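Long-range contact in TqaA (Penicillium aethiopicum, PDB 5EJD), which probably serves as a carrier (T) domain of a nonribosomal peptide synthetase, holding intermediates on a covalently attached 4'-phosphopantetheine arm: residues 32-37 / 61-66. Residues are numbered along the deposited sequence; the frame is centred on the assembly and turned at random.
Sequences NFFFRG and DIFDHP
Phe-34 pushes its ring into the hollow between Phe-63 and Pro-66, where, in this four-helix carrier-protein fold, the loop leading to helix 40-52 meets the end of helix 59-64. Phe-34 CZ sits over the centre of one face of the Phe-63 ring, 3.7 Å above the plane, with the two planes inclined at 47°. Along the Phe-34 rim, CD2 faces Pro-66 CB, and Phe-34 CE2 lies 3.7 Å from Ile-62 O. Phe-33 CD1 covers one face of the Phe-34 ring. Phe-33, with CG anti to its own N (chi1 -171°), brings its ring to Ile-62, whose CG2 bears off-centre on it, 3.8 Å from Phe-33 CD1; Trp-16 meets that ring edge-to-face. Phe-63 also touches Ser-40 and its phosphopantetheine, so it borders the prosthetic site. At the Pro-66 end, Asn-32 lays ND2 against Pro-66 CB at 3.5 Å, while its OD1 forms an Asx motif, accepting from Phe-35 N from above the carbonyl plane and weakly from Phe-34 N. An alanine here would lose both bonds and is likely to leave the Phe-34 and Phe-35 amides without that acceptor and Pro-66 less covered. Phe-33 N donates to Pro-66 O, 2.9 Å away and nearly straight at 170°.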
ATOM      1  N   ASN B  32      -7.425 -21.734 -14.136  1.00 32.31           N
ATOM      2  CA  ASN B  32      -7.366 -21.323 -12.759  1.00 29.28           C
ATOM      3  C   ASN B  32      -6.573 -20.013 -12.641  1.00 27.76           C
ATOM      4  O   ASN B  32      -5.407 -19.934 -13.045  1.00 27.52           O
ATOM      5  CB  ASN B  32      -6.695 -22.440 -11.962  1.00 28.95           C
ATOM      6  CG  ASN B  32      -6.561 -22.107 -10.513  1.00 32.10           C
ATOM      7  OD1 ASN B  32      -5.938 -21.089 -10.141  1.00 36.66           O
ATOM      8  ND2 ASN B  32      -7.196 -22.894  -9.673  1.00 30.28           N
ATOM      9  N   PHE B  33      -7.191 -19.016 -12.033  1.00 26.72           N
ATOM     10  CA  PHE B  33      -6.596 -17.691 -11.914  1.00 27.94           C
ATOM     11  C   PHE B  33      -5.178 -17.705 -11.328  1.00 29.02           C
ATOM     12  O   PHE B  33      -4.293 -17.020 -11.812  1.00 28.49           O
ATOM     13  CB  PHE B  33      -7.505 -16.809 -11.046  1.00 28.47           C
ATOM     14  CG  PHE B  33      -7.110 -15.337 -11.012  1.00 26.60           C
ATOM     15  CD1 PHE B  33      -6.486 -14.813  -9.896  1.00 27.08           C
ATOM     16  CD2 PHE B  33      -7.435 -14.500 -12.034  1.00 26.04           C
ATOM     17  CE1 PHE B  33      -6.139 -13.491  -9.827  1.00 26.82           C
ATOM     18  CE2 PHE B  33      -7.089 -13.162 -11.985  1.00 28.59           C
ATOM     19  CZ  PHE B  33      -6.435 -12.656 -10.873  1.00 27.67           C
ATOM     20  N   PHE B  34      -4.977 -18.477 -10.274  1.00 30.20           N
ATOM     21  CA  PHE B  34      -3.692 -18.516  -9.582  1.00 33.21           C
ATOM     22  C   PHE B  34      -2.658 -19.338 -10.351  1.00 36.83           C
ATOM     23  O   PHE B  34      -1.503 -18.924 -10.461  1.00 34.86           O
ATOM     24  CB  PHE B  34      -3.878 -19.020  -8.144  1.00 31.81           C
ATOM     25  CG  PHE B  34      -4.802 -18.137  -7.340  1.00 31.55           C
ATOM     26  CD1 PHE B  34      -4.323 -16.989  -6.740  1.00 32.85           C
ATOM     27  CD2 PHE B  34      -6.136 -18.411  -7.237  1.00 31.59           C
ATOM     28  CE1 PHE B  34      -5.157 -16.159  -6.011  1.00 33.83           C
ATOM     29  CE2 PHE B  34      -6.981 -17.579  -6.497  1.00 34.72           C
ATOM     30  CZ  PHE B  34      -6.493 -16.453  -5.878  1.00 32.43           C
ATOM     31  N   PHE B  35      -3.079 -20.437 -10.969  1.00 36.29           N
ATOM     32  CA  PHE B  35      -2.172 -21.180 -11.806  1.00 38.25           C
ATOM     33  C   PHE B  35      -1.690 -20.369 -13.018  1.00 37.32           C
ATOM     34  O   PHE B  35      -0.568 -20.588 -13.460  1.00 37.15           O
ATOM     35  CB  PHE B  35      -2.791 -22.489 -12.223  1.00 43.48           C
ATOM     36  CG  PHE B  35      -1.840 -23.422 -12.956  1.00 50.39           C
ATOM     37  CD1 PHE B  35      -0.895 -24.176 -12.246  1.00 49.56           C
ATOM     38  CD2 PHE B  35      -1.919 -23.582 -14.373  1.00 51.08           C
ATOM     39  CE1 PHE B  35      -0.052 -25.045 -12.924  1.00 52.86           C
ATOM     40  CE2 PHE B  35      -1.065 -24.456 -15.052  1.00 47.06           C
ATOM     41  CZ  PHE B  35      -0.136 -25.185 -14.330  1.00 50.05           C
ATOM     42  N   ARG B  36      -2.505 -19.455 -13.560  1.00 32.28           N
ATOM     43  CA  ARG B  36      -2.037 -18.608 -14.636  1.00 32.91           C
ATOM     44  C   ARG B  36      -1.186 -17.425 -14.144  1.00 37.26           C
ATOM     45  O   ARG B  36      -0.789 -16.590 -14.947  1.00 38.17           O
ATOM     46  CB  ARG B  36      -3.191 -18.095 -15.497  1.00 33.58           C
ATOM     47  CG  ARG B  36      -4.025 -19.162 -16.239  1.00 38.25           C
ATOM     48  CD  ARG B  36      -3.226 -20.024 -17.207  1.00 38.38           C
ATOM     49  NE  ARG B  36      -2.561 -19.258 -18.253  1.00 38.41           N
ATOM     50  CZ  ARG B  36      -3.092 -18.983 -19.441  1.00 41.88           C
ATOM     51  NH1 ARG B  36      -2.405 -18.245 -20.307  1.00 42.61           N
ATOM     52  NH2 ARG B  36      -4.308 -19.409 -19.756  1.00 37.33           N
ATOM     53  N   GLY B  37      -0.917 -17.347 -12.841  1.00 38.60           N
ATOM     54  CA  GLY B  37       0.024 -16.357 -12.274  1.00 38.45           C
ATOM     55  C   GLY B  37      -0.574 -15.233 -11.427  1.00 35.95           C
ATOM     56  O   GLY B  37       0.129 -14.347 -11.001  1.00 38.86           O
ATOM     57  N   ASP B  61     -14.460 -14.105  -3.828  1.00 31.47           N
ATOM     58  CA  ASP B  61     -15.075 -14.972  -4.827  1.00 29.86           C
ATOM     59  C   ASP B  61     -14.021 -15.612  -5.699  1.00 29.17           C
ATOM     60  O   ASP B  61     -14.154 -16.761  -6.070  1.00 30.95           O
ATOM     61  CB  ASP B  61     -16.070 -14.180  -5.676  1.00 33.48           C
ATOM     62  CG  ASP B  61     -17.226 -13.546  -4.847  1.00 38.83           C
ATOM     63  OD1 ASP B  61     -17.816 -14.262  -4.011  1.00 44.73           O
ATOM     64  OD2 ASP B  61     -17.528 -12.329  -5.030  1.00 39.78           O
ATOM     65  N   ILE B  62     -12.945 -14.890  -5.993  1.00 26.13           N
ATOM     66  CA  ILE B  62     -11.869 -15.418  -6.792  1.00 25.69           C
ATOM     67  C   ILE B  62     -11.070 -16.466  -6.016  1.00 28.62           C
ATOM     68  O   ILE B  62     -10.672 -17.480  -6.571  1.00 21.87           O
ATOM     69  CB  ILE B  62     -10.952 -14.320  -7.281  1.00 29.35           C
ATOM     70  CG1 ILE B  62     -11.743 -13.341  -8.156  1.00 32.12           C
ATOM     71  CG2 ILE B  62      -9.778 -14.873  -8.066  1.00 30.19           C
ATOM     72  CD1 ILE B  62     -10.997 -12.099  -8.583  1.00 31.01           C
ATOM     73  N   PHE B  63     -10.857 -16.267  -4.708  1.00 31.20           N
ATOM     74  CA  PHE B  63     -10.232 -17.350  -3.901  1.00 30.90           C
ATOM     75  C   PHE B  63     -11.132 -18.607  -3.779  1.00 33.72           C
ATOM     76  O   PHE B  63     -10.617 -19.716  -3.729  1.00 32.72           O
ATOM     77  CB  PHE B  63      -9.837 -16.876  -2.501  1.00 28.72           C
ATOM     78  CG  PHE B  63      -8.548 -16.108  -2.451  1.00 27.77           C
ATOM     79  CD1 PHE B  63      -7.365 -16.742  -2.140  1.00 26.71           C
ATOM     80  CD2 PHE B  63      -8.533 -14.730  -2.695  1.00 26.67           C
ATOM     81  CE1 PHE B  63      -6.174 -16.037  -2.085  1.00 26.85           C
ATOM     82  CE2 PHE B  63      -7.360 -14.028  -2.643  1.00 26.39           C
ATOM     83  CZ  PHE B  63      -6.168 -14.680  -2.334  1.00 25.62           C
ATOM     84  N   ASP B  64     -12.451 -18.411  -3.643  1.00 37.54           N
ATOM     85  CA  ASP B  64     -13.411 -19.531  -3.470  1.00 38.15           C
ATOM     86  C   ASP B  64     -13.673 -20.244  -4.782  1.00 37.09           C
ATOM     87  O   ASP B  64     -13.765 -21.447  -4.805  1.00 40.62           O
ATOM     88  CB  ASP B  64     -14.731 -19.038  -2.912  1.00 41.46           C
ATOM     89  CG  ASP B  64     -14.621 -18.518  -1.468  1.00 50.07           C
ATOM     90  OD1 ASP B  64     -13.648 -18.869  -0.754  1.00 54.79           O
ATOM     91  OD2 ASP B  64     -15.526 -17.753  -1.049  1.00 53.87           O
ATOM     92  N   HIS B  65     -13.679 -19.490  -5.879  1.00 38.00           N
ATOM     93  CA  HIS B  65     -13.962 -20.023  -7.201  1.00 35.82           C
ATOM     94  C   HIS B  65     -12.901 -19.643  -8.199  1.00 35.13           C
ATOM     95  O   HIS B  65     -13.110 -18.836  -9.092  1.00 33.06           O
ATOM     96  CB  HIS B  65     -15.309 -19.536  -7.651  1.00 33.97           C
ATOM     97  CG  HIS B  65     -16.400 -20.020  -6.782  1.00 39.34           C
ATOM     98  ND1 HIS B  65     -17.117 -19.189  -5.946  1.00 40.38           N
ATOM     99  CD2 HIS B  65     -16.819 -21.285  -6.537  1.00 37.72           C
ATOM    100  CE1 HIS B  65     -17.958 -19.923  -5.245  1.00 38.82           C
ATOM    101  NE2 HIS B  65     -17.795 -21.194  -5.590  1.00 37.98           N
ATOM    102  N   PRO B  66     -11.722 -20.237  -8.038  1.00 32.70           N
ATOM    103  CA  PRO B  66     -10.546 -19.868  -8.838  1.00 35.60           C
ATOM    104  C   PRO B  66     -10.641 -20.226 -10.323  1.00 32.80           C
ATOM    105  O   PRO B  66      -9.860 -19.705 -11.118  1.00 29.94           O
ATOM    106  CB  PRO B  66      -9.419 -20.668  -8.182  1.00 20.00           C
ATOM    107  CG  PRO B  66     -10.101 -21.855  -7.592  1.00 20.00           C
ATOM    108  CD  PRO B  66     -11.446 -21.368  -7.136  1.00 20.00           C
TER